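Local coordinates for glycinin (Glycine max, PDB 1OD5), which serves as a hexameric seed storage globulin of soybean, a nutrient reservoir that is probably a source of sulfur-containing amino acids, at residues A[42-47]-A[143-148]; A[54-59]-A[235-240]; A[381-386]-A[452-457]; A[399-404]-A[430-435]. All blocks are in the same frame, centred on the assembly; numbering follows the deposited sequence.

Contact 1: A[42-47]-A[143-148]; sequences AGVTVS and ISLLDT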
# COMPACT_ATOMS: atom_id res chain seq x y z
N ALA A 42 14.60 9.43 24.03
CA ALA A 42 14.21 8.24 23.28
C ALA A 42 12.74 7.94 23.32
O ALA A 42 12.29 7.10 22.56
CB ALA A 42 14.91 7.00 23.81
N GLY A 43 12.03 8.56 24.25
CA GLY A 43 10.59 8.40 24.40
C GLY A 43 10.16 7.01 24.74
O GLY A 43 9.14 6.50 24.29
N VAL A 44 10.97 6.37 25.55
CA VAL A 44 10.71 5.00 25.97
C VAL A 44 11.10 4.89 27.43
O VAL A 44 11.72 5.82 27.96
CB VAL A 44 11.59 4.01 25.13
CG1 VAL A 44 11.41 4.20 23.64
CG2 VAL A 44 13.07 4.27 25.42
N THR A 45 10.75 3.75 28.07
CA THR A 45 11.15 3.42 29.44
C THR A 45 11.34 1.90 29.43
O THR A 45 10.85 1.22 28.54
CB THR A 45 10.13 3.81 30.56
OG1 THR A 45 10.85 3.46 31.73
CG2 THR A 45 8.77 3.15 30.56
N VAL A 46 12.08 1.29 30.38
CA VAL A 46 12.33 -0.14 30.36
C VAL A 46 11.89 -0.75 31.66
O VAL A 46 11.84 -0.08 32.67
CB VAL A 46 13.83 -0.31 30.13
CG1 VAL A 46 14.20 -1.79 30.04
CG2 VAL A 46 14.23 0.39 28.84
N SER A 47 11.63 -2.05 31.62
CA SER A 47 11.19 -2.84 32.75
C SER A 47 11.77 -4.25 32.70
O SER A 47 11.65 -4.88 31.68
CB SER A 47 9.69 -2.86 32.69
OG SER A 47 9.17 -3.75 33.63
N ILE A 143 13.68 -8.46 29.65
CA ILE A 143 13.70 -7.03 29.77
C ILE A 143 12.77 -6.58 28.63
O ILE A 143 12.81 -7.02 27.49
CB ILE A 143 15.22 -6.51 29.72
CG1 ILE A 143 15.65 -6.11 28.37
CG2 ILE A 143 16.18 -7.59 30.23
CD1 ILE A 143 15.50 -4.59 28.20
N SER A 144 11.88 -5.67 28.98
CA SER A 144 10.88 -5.13 28.10
C SER A 144 11.02 -3.66 27.81
O SER A 144 11.13 -2.90 28.75
CB SER A 144 9.59 -5.41 28.76
OG SER A 144 8.48 -4.89 28.06
N LEU A 145 11.01 -3.23 26.55
CA LEU A 145 11.11 -1.85 26.14
C LEU A 145 9.68 -1.40 26.01
O LEU A 145 8.99 -1.90 25.14
CB LEU A 145 11.80 -1.81 24.81
CG LEU A 145 12.27 -0.57 24.03
CD1 LEU A 145 11.09 0.22 23.48
CD2 LEU A 145 13.16 0.25 24.93
N LEU A 146 9.18 -0.50 26.85
CA LEU A 146 7.82 -0.03 26.78
C LEU A 146 7.92 1.20 25.91
O LEU A 146 8.56 2.17 26.28
CB LEU A 146 7.31 0.34 28.17
CG LEU A 146 7.63 -0.51 29.41
CD1 LEU A 146 6.71 -0.07 30.52
CD2 LEU A 146 7.37 -1.96 29.19
N ASP A 147 7.33 1.23 24.72
CA ASP A 147 7.46 2.39 23.85
C ASP A 147 6.31 3.34 24.02
O ASP A 147 5.40 3.44 23.21
CB ASP A 147 7.57 1.83 22.44
CG ASP A 147 7.86 2.82 21.35
OD1 ASP A 147 8.50 3.85 21.58
OD2 ASP A 147 7.41 2.52 20.25
N THR A 148 6.38 4.10 25.12
CA THR A 148 5.33 5.05 25.48
C THR A 148 5.19 6.18 24.50
O THR A 148 4.11 6.74 24.40
CB THR A 148 5.62 5.55 26.89
OG1 THR A 148 6.93 6.04 26.87
CG2 THR A 148 5.57 4.45 27.94

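Contact 2: A[54-59]-A[235-240]; sequences NGLHLP and QIVTVE. With CO3 (carbonate ion), chain C.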
# COMPACT_ATOMS: atom_id res chain seq x y z
N ASN A 54 7.21 -21.75 38.40
CA ASN A 54 5.76 -21.86 38.49
C ASN A 54 5.12 -20.48 38.60
O ASN A 54 4.00 -20.34 39.05
CB ASN A 54 5.32 -22.72 39.69
CG ASN A 54 5.68 -24.20 39.55
OD1 ASN A 54 6.25 -24.82 40.44
ND2 ASN A 54 5.41 -24.83 38.41
N GLY A 55 5.84 -19.44 38.11
CA GLY A 55 5.35 -18.08 38.12
C GLY A 55 4.49 -17.74 36.89
O GLY A 55 4.93 -17.88 35.75
N LEU A 56 3.28 -17.24 37.19
CA LEU A 56 2.22 -16.78 36.30
C LEU A 56 2.08 -15.24 36.30
O LEU A 56 1.56 -14.73 37.29
CB LEU A 56 0.86 -17.36 36.76
CG LEU A 56 -0.41 -17.50 35.88
CD1 LEU A 56 -1.60 -17.32 36.80
CD2 LEU A 56 -0.53 -16.45 34.79
N HIS A 57 2.47 -14.44 35.29
CA HIS A 57 2.26 -13.01 35.34
C HIS A 57 0.81 -12.87 34.88
O HIS A 57 0.43 -13.25 33.77
CB HIS A 57 3.27 -12.34 34.39
CG HIS A 57 3.20 -10.81 34.26
ND1 HIS A 57 4.00 -10.05 33.52
CD2 HIS A 57 2.31 -9.97 34.88
CE1 HIS A 57 3.64 -8.81 33.64
NE2 HIS A 57 2.62 -8.78 34.46
N LEU A 58 -0.05 -12.36 35.77
CA LEU A 58 -1.48 -12.20 35.53
C LEU A 58 -1.90 -11.37 34.34
O LEU A 58 -1.15 -10.47 33.98
CB LEU A 58 -2.16 -11.62 36.80
CG LEU A 58 -2.05 -12.39 38.12
CD1 LEU A 58 -2.92 -11.69 39.13
CD2 LEU A 58 -2.59 -13.80 38.05
N PRO A 59 -3.04 -11.62 33.69
CA PRO A 59 -3.39 -11.00 32.41
C PRO A 59 -3.38 -9.48 32.48
O PRO A 59 -3.95 -8.95 33.42
CB PRO A 59 -4.75 -11.54 32.08
CG PRO A 59 -4.80 -12.85 32.84
CD PRO A 59 -4.08 -12.54 34.13
N GLN A 235 0.82 -8.82 41.13
CA GLN A 235 0.76 -9.20 39.72
C GLN A 235 1.44 -10.48 39.22
O GLN A 235 1.15 -10.89 38.09
CB GLN A 235 1.30 -8.04 38.90
CG GLN A 235 2.72 -7.60 39.28
CD GLN A 235 2.69 -6.25 39.99
OE1 GLN A 235 3.15 -5.25 39.45
NE2 GLN A 235 2.14 -6.13 41.19
N ILE A 236 2.38 -11.10 39.93
CA ILE A 236 3.00 -12.34 39.47
C ILE A 236 2.81 -13.33 40.63
O ILE A 236 3.32 -13.13 41.74
CB ILE A 236 4.50 -12.19 39.19
CG1 ILE A 236 4.71 -11.11 38.17
CG2 ILE A 236 5.07 -13.52 38.71
CD1 ILE A 236 6.21 -10.83 37.97
N VAL A 237 2.02 -14.36 40.37
CA VAL A 237 1.74 -15.37 41.38
C VAL A 237 2.41 -16.73 41.13
O VAL A 237 2.90 -17.03 40.05
CB VAL A 237 0.20 -15.55 41.48
CG1 VAL A 237 -0.44 -14.17 41.59
CG2 VAL A 237 -0.35 -16.30 40.26
N THR A 238 2.52 -17.57 42.15
CA THR A 238 3.08 -18.89 41.99
C THR A 238 1.88 -19.82 41.83
O THR A 238 0.82 -19.63 42.44
CB THR A 238 3.87 -19.28 43.20
OG1 THR A 238 4.96 -18.38 43.21
CG2 THR A 238 4.43 -20.70 43.17
N VAL A 239 2.09 -20.80 40.94
CA VAL A 239 1.06 -21.77 40.65
C VAL A 239 1.62 -23.04 41.26
O VAL A 239 2.59 -23.63 40.77
CB VAL A 239 0.86 -21.93 39.13
CG1 VAL A 239 -0.30 -22.89 38.92
CG2 VAL A 239 0.50 -20.61 38.47
N GLU A 240 1.01 -23.40 42.39
CA GLU A 240 1.40 -24.60 43.12
C GLU A 240 0.77 -25.78 42.40
O GLU A 240 -0.43 -25.84 42.11
CB GLU A 240 0.92 -24.54 44.58
CG GLU A 240 1.61 -25.61 45.46
CD GLU A 240 1.24 -25.72 46.96
OE1 GLU A 240 1.56 -26.76 47.54
OE2 GLU A 240 0.66 -24.79 47.56
C CO3 C . 5.99 -10.79 31.03
O1 CO3 C . 7.13 -11.21 30.83
O2 CO3 C . 5.70 -9.66 30.66
O3 CO3 C . 5.14 -11.48 31.58

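Contact 3: A[381-386]-A[452-457]; sequences PHWNLN and SYIKDV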
# COMPACT_ATOMS: atom_id res chain seq x y z
N PRO A 381 32.96 2.60 14.16
CA PRO A 381 32.04 3.75 14.26
C PRO A 381 30.82 3.70 13.35
O PRO A 381 30.95 3.50 12.15
CB PRO A 381 32.94 4.93 13.99
CG PRO A 381 34.28 4.52 14.55
CD PRO A 381 34.35 3.07 14.13
N HIS A 382 29.62 3.86 13.90
CA HIS A 382 28.40 3.83 13.11
C HIS A 382 27.31 4.69 13.68
O HIS A 382 27.51 5.20 14.77
CB HIS A 382 27.88 2.40 13.03
CG HIS A 382 27.71 1.71 14.37
ND1 HIS A 382 28.65 1.17 15.13
CD2 HIS A 382 26.50 1.48 14.96
CE1 HIS A 382 28.05 0.60 16.14
NE2 HIS A 382 26.75 0.79 16.04
N TRP A 383 26.19 4.89 12.97
CA TRP A 383 25.05 5.66 13.47
C TRP A 383 23.77 5.13 12.85
O TRP A 383 23.82 4.51 11.79
CB TRP A 383 25.14 7.14 13.09
CG TRP A 383 24.98 7.51 11.62
CD1 TRP A 383 23.78 7.94 11.11
CD2 TRP A 383 25.98 7.55 10.68
NE1 TRP A 383 24.02 8.26 9.86
CE2 TRP A 383 25.31 8.05 9.57
CE3 TRP A 383 27.34 7.26 10.61
CZ2 TRP A 383 25.97 8.27 8.37
CZ3 TRP A 383 28.01 7.48 9.41
CH2 TRP A 383 27.33 7.98 8.30
N ASN A 384 22.63 5.37 13.48
CA ASN A 384 21.31 4.99 12.98
C ASN A 384 20.73 6.21 12.31
O ASN A 384 20.63 7.31 12.87
CB ASN A 384 20.36 4.61 14.05
CG ASN A 384 20.91 3.40 14.73
OD1 ASN A 384 21.34 3.45 15.87
ND2 ASN A 384 20.96 2.30 14.00
N LEU A 385 20.34 6.01 11.07
CA LEU A 385 19.79 7.08 10.26
C LEU A 385 18.43 7.60 10.61
O LEU A 385 18.13 8.80 10.57
CB LEU A 385 19.78 6.65 8.78
CG LEU A 385 21.05 6.67 7.93
CD1 LEU A 385 22.02 5.57 8.32
CD2 LEU A 385 20.65 6.43 6.49
N ASN A 386 17.61 6.67 11.05
CA ASN A 386 16.22 6.94 11.32
C ASN A 386 15.64 6.48 12.63
O ASN A 386 14.42 6.35 12.75
CB ASN A 386 15.46 6.34 10.13
CG ASN A 386 15.50 4.82 10.04
OD1 ASN A 386 14.64 4.17 9.46
ND2 ASN A 386 16.48 4.13 10.59
N SER A 452 24.56 2.96 9.29
CA SER A 452 25.60 3.11 8.30
C SER A 452 26.92 3.07 9.04
O SER A 452 26.93 3.50 10.19
CB SER A 452 25.42 4.41 7.62
OG SER A 452 26.41 4.49 6.64
N TYR A 453 28.01 2.50 8.53
CA TYR A 453 29.25 2.52 9.27
C TYR A 453 30.23 3.32 8.43
O TYR A 453 30.16 3.28 7.19
CB TYR A 453 29.76 1.12 9.55
CG TYR A 453 29.89 0.15 8.40
CD1 TYR A 453 31.17 -0.19 7.98
CD2 TYR A 453 28.77 -0.43 7.78
CE1 TYR A 453 31.35 -1.10 6.94
CE2 TYR A 453 28.94 -1.34 6.73
CZ TYR A 453 30.23 -1.65 6.34
OH TYR A 453 30.45 -2.54 5.33
N ILE A 454 31.10 4.11 9.06
CA ILE A 454 32.04 4.96 8.34
C ILE A 454 32.99 4.32 7.36
O ILE A 454 33.29 5.01 6.40
CB ILE A 454 32.78 5.79 9.40
CG1 ILE A 454 31.74 6.77 9.92
CG2 ILE A 454 33.90 6.66 8.85
CD1 ILE A 454 32.13 7.39 11.26
N LYS A 455 33.49 3.09 7.51
CA LYS A 455 34.40 2.47 6.52
C LYS A 455 33.71 2.42 5.14
O LYS A 455 34.22 2.82 4.09
CB LYS A 455 34.75 1.04 6.94
CG LYS A 455 35.47 0.87 8.27
CD LYS A 455 35.25 -0.52 8.96
CE LYS A 455 35.98 -1.73 8.38
NZ LYS A 455 37.41 -1.66 8.67
N ASP A 456 32.44 2.07 5.25
CA ASP A 456 31.58 1.96 4.12
C ASP A 456 31.32 3.31 3.53
O ASP A 456 31.21 3.35 2.30
CB ASP A 456 30.24 1.32 4.50
CG ASP A 456 29.33 1.02 3.32
OD1 ASP A 456 29.70 0.21 2.47
OD2 ASP A 456 28.26 1.62 3.23
N VAL A 457 31.19 4.43 4.26
CA VAL A 457 30.93 5.67 3.53
C VAL A 457 32.23 6.15 2.89
O VAL A 457 32.17 6.85 1.88
CB VAL A 457 30.22 6.81 4.46
CG1 VAL A 457 29.55 6.13 5.65
CG2 VAL A 457 31.15 7.92 4.89
O HOH W 1 33.20 2.13 10.42

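Contact 4: A[399-404]-A[430-435]; sequences RVRVVN and AEQGGE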
# COMPACT_ATOMS: atom_id res chain seq x y z
N ARG A 399 33.91 -1.47 26.00
CA ARG A 399 34.13 -0.05 26.02
C ARG A 399 33.24 0.60 24.97
O ARG A 399 33.48 0.44 23.77
CB ARG A 399 35.60 0.15 25.72
CG ARG A 399 36.08 1.57 25.74
CD ARG A 399 36.09 2.09 27.15
NE ARG A 399 36.56 3.46 27.16
CZ ARG A 399 37.30 3.93 28.17
NH1 ARG A 399 37.67 3.18 29.21
NH2 ARG A 399 37.62 5.22 28.14
N VAL A 400 32.23 1.37 25.37
CA VAL A 400 31.35 2.03 24.44
C VAL A 400 31.64 3.52 24.38
O VAL A 400 31.86 4.14 25.42
CB VAL A 400 29.93 1.76 24.90
CG1 VAL A 400 28.98 2.38 23.92
CG2 VAL A 400 29.65 0.27 25.00
N ARG A 401 31.57 4.08 23.17
CA ARG A 401 31.79 5.49 22.88
C ARG A 401 30.69 6.06 22.02
O ARG A 401 30.42 5.46 20.99
CB ARG A 401 33.09 5.69 22.14
CG ARG A 401 34.20 5.91 23.11
CD ARG A 401 35.57 5.54 22.61
NE ARG A 401 35.67 4.10 22.61
CZ ARG A 401 36.83 3.47 22.81
NH1 ARG A 401 36.84 2.13 22.77
NH2 ARG A 401 37.95 4.15 23.06
N VAL A 402 30.07 7.19 22.36
CA VAL A 402 28.99 7.85 21.64
C VAL A 402 29.41 9.29 21.42
O VAL A 402 29.79 9.94 22.39
CB VAL A 402 27.73 7.85 22.49
CG1 VAL A 402 26.60 8.34 21.64
CG2 VAL A 402 27.45 6.48 23.06
N VAL A 403 29.33 9.85 20.21
CA VAL A 403 29.72 11.21 19.86
C VAL A 403 28.52 12.00 19.33
O VAL A 403 27.72 11.47 18.55
CB VAL A 403 30.84 11.09 18.81
CG1 VAL A 403 31.30 12.42 18.30
CG2 VAL A 403 32.01 10.40 19.44
N ASN A 404 28.33 13.28 19.74
CA ASN A 404 27.19 14.07 19.27
C ASN A 404 27.54 14.96 18.09
O ASN A 404 28.65 14.88 17.56
CB ASN A 404 26.64 14.91 20.43
CG ASN A 404 27.55 16.01 20.97
OD1 ASN A 404 28.72 16.13 20.60
ND2 ASN A 404 27.01 16.86 21.84
N ALA A 430 30.44 3.41 18.88
CA ALA A 430 31.47 2.43 18.55
C ALA A 430 31.60 1.58 19.80
O ALA A 430 31.47 2.11 20.90
CB ALA A 430 32.81 3.04 18.26
N GLU A 431 31.70 0.24 19.66
CA GLU A 431 31.82 -0.65 20.81
C GLU A 431 33.06 -1.53 20.69
O GLU A 431 33.52 -1.82 19.59
CB GLU A 431 30.63 -1.58 20.94
CG GLU A 431 29.25 -1.07 21.29
CD GLU A 431 28.42 -0.43 20.17
OE1 GLU A 431 27.24 -0.16 20.40
OE2 GLU A 431 28.91 -0.22 19.06
N GLN A 432 33.68 -1.93 21.80
CA GLN A 432 34.85 -2.80 21.75
C GLN A 432 34.64 -3.84 22.81
O GLN A 432 34.24 -3.49 23.90
CB GLN A 432 36.14 -2.07 22.05
CG GLN A 432 37.28 -3.05 21.88
CD GLN A 432 38.64 -2.41 21.67
OE1 GLN A 432 38.96 -1.28 22.10
NE2 GLN A 432 39.45 -3.24 21.00
N GLY A 433 34.86 -5.13 22.52
CA GLY A 433 34.67 -6.18 23.50
C GLY A 433 35.84 -6.31 24.47
O GLY A 433 37.01 -6.29 24.08
N GLY A 434 35.47 -6.54 25.75
CA GLY A 434 36.36 -6.67 26.88
C GLY A 434 37.14 -7.96 26.89
O GLY A 434 37.38 -8.60 25.87
N GLU A 435 37.53 -8.32 28.11
CA GLU A 435 38.32 -9.52 28.38
C GLU A 435 37.59 -10.75 27.89
O GLU A 435 38.16 -11.60 27.22
CB GLU A 435 38.58 -9.70 29.91
CG GLU A 435 39.11 -8.51 30.78
CD GLU A 435 38.47 -8.34 32.18
OE1 GLU A 435 37.72 -7.36 32.39
OE2 GLU A 435 38.72 -9.17 33.06

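Contact 1: A[42-47]-A[143-148]
A carboxylate oxygen rests against a valine methyl where the pairing ends: Asp147 OD1 lies 3.6 Å from Val44 CG1, while OD2 of the same group bonds to Asn150. Asp147 also centres an inverse gamma turn, and Leu146 O, already bonded to Thr45 N, takes a weak second bond from Thr148 N.

This is a sheet of the N-terminal cupin barrel, where strands 45-51 and 140-146 pair antiparallel, the axes of 45-47 and 143-146 at 154°. Leu145 divides its fork between two valines of the opposing segment: Val46 is its direct, non-hydrogen-bonded neighbour, whereas Val44 is reached diagonally. With CG swung trans to the nitrogen (chi1 -174°), Leu145 brings CD1 to 4.0 Å from Val44 CG1, while CD2 lies 4.1 Å from CG2 of both Val44 and Val46. Ile143 extends this layer by setting its CD1 3.6 Å from Val46 CG1, and Phe443 of the second cupin module touches Ile143 and Leu145. Exchanging the leucine for an alanine would probably leave Val44 and Val46 without the side chain they share and open a gap beside Phe443.

The backbone sets the register through two hydrogen-bonded pairs, Thr45 with Leu146 and Ser47 with Ser144, each exchanging two bonds. The shortest of the four runs from Ser144 N to Ser47 O, 2.8 Å. On the face bearing these four side chains, Ser144 OG is bonded to Gln66, and Thr45 and Leu146 lie side by side, CG2 of the threonine 3.8 Å from CD1 of the leucine.

Contact 2: A[54-59]-A[235-240]
Asn54 O accepts from two neighbouring groups of the partner segment: Val239 N donates a hydrogen bond of 2.7 Å, and Thr238 CA adds a C-H contact at 3.4 Å. Further along this antiparallel cupin pairing, Val237 O repeats the pattern, taking a nearly straight bond from Leu56 N at 2.9 Å and the CA of Gly55.

The two faces differ in chemistry. On one, Leu56 and Val237 lie side by side, Val237 CG2 3.8 Å from Leu56 CD1, and Leu58 and Val239 pack against them. On the other, His57 extends with CG trans to its nitrogen (chi1 178°), and ND1 gives a 2.7 Å bond to carbonate O3, which lies near the ring plane at its edge. Thr132 and Tyr130 also bind this ion, probably from the crystallisation liquor, while His57 NE2 is bonded to Tyr163. A phenylalanine at His57 would probably leave both the carbonate and the Tyr163 hydroxyl without that partner.

Asn468 and Ser469 from helix 463-470 of a second subunit pack on the apolar side chains. Strand 55-61 runs between 236-238 and 130-134, while Ile236 bonds through its backbone to Gly26, beside strand 27-31.

Contact 3: A[381-386]-A[452-457]
Trp383 turns its CG into the position between backbone nitrogen and carbonyl carbon (chi1 69°), and a chi2 of 97° sets the indole crosswise, one face over Ser452. Ser452 CB lies 4.0 Å from the centroid of the six-membered ring and only 13° off its normal, a CH-pi contact. Leu385 reaches the same carbon with CD1, at 3.7 Å. At the indole edge, Ile454 CG1 comes in close to the ring plane, 3.8 Å from CZ3, and Val457 CG1 adds an oblique approach to CH2.

The strand pairing beneath is short. Trp383 and Ser452 form an antiparallel hydrogen-bonded pair, with Ser452 N donating to Trp383 O at 3.0 Å. Next to it His382 and Tyr453 face each other without such bonds. This is an edge of the C-terminal cupin barrel, at the point where strand 451-453 gives way to helix 454-460. Tyr453 occupies the N-cap position, and Ile454 N, in the first turn, donates to Pro381 O at 3.2 Å. A water also donates to Pro381 O and accepts from Lys455 N, so one carbonyl at the chain's corner holds the start of the helix directly and through solvent. Alongside, Pro381 CB packs 3.8 Å from Ile454 CD1.

The His382 ring leads away from Ser452 and Tyr453 to the magnesium site, and its ND1 is bonded to Ser380 O. Trp383 faces a third subunit, where its NE1 is hydrogen-bonded to Gly127 O and its ring stacks with Tyr61 of that chain.

Contact 4: A[399-404]-A[430-435]
Arg401 and Ala430 exchange a pair of backbone hydrogen bonds where two neighbouring strands of the C-terminal cupin barrel, 396-403 and 428-434, pair, their portions 399-403 and 430-434 running almost exactly antiparallel. Arg401 N donates to Ala430 O at 3.0 Å, and the return bond, from Ala430 N to Arg401 O, is 2.9 Å. Towards Arg399 the pairing weakens: Arg399 N still reaches Gln432 O at 2.9 Å, but the bond back from Gln432 N is bent and weak.

Apolar contact is slight. Val400 and Glu431 lie side by side on one face, with CG2 4.0 Å from CG. Beyond that carbon the Glu431 chain bends (chi2 79°), and its carboxylate belongs to the magnesium site, together with His382.

Charged and polar groups occupy the other face. Arg399 forms salt bridges with Asp412 and Glu414 of the adjoining strand 409-416, while the Arg401 guanidinium makes a cation-pi contact with Phe211 of a third subunit. Arg401 and Gln432 run alongside each other, with guanidinium and amide planes 37° apart. Arg399 CG sits over one face of that guanidinium, toward its rim, and at its edge Gln432 OE1 lies 4.1 Å from Arg401 NH1.

The four contacts illustrate how one antiparallel barrel design, used twice in the chain, takes on different chemistry with position. Contact 1 is the most central, its centre about 7 Å from the centre of the chain, buried and touched by no other subunit. The remaining three have their centres over 20 Å out and meet other subunits; contacts 2 and 3 are nevertheless buried, whereas contact 4 is partly exposed and rich in charge. Contact 2 belongs to the same cupin module as contact 1, but its curled sheet holds an anion; contacts 3 and 4 sit across the chain centre from it. These two share a sheet and meet at His382 and Glu431, which both belong to the magnesium site. Contact 3 adds a helix start and aromatic packing.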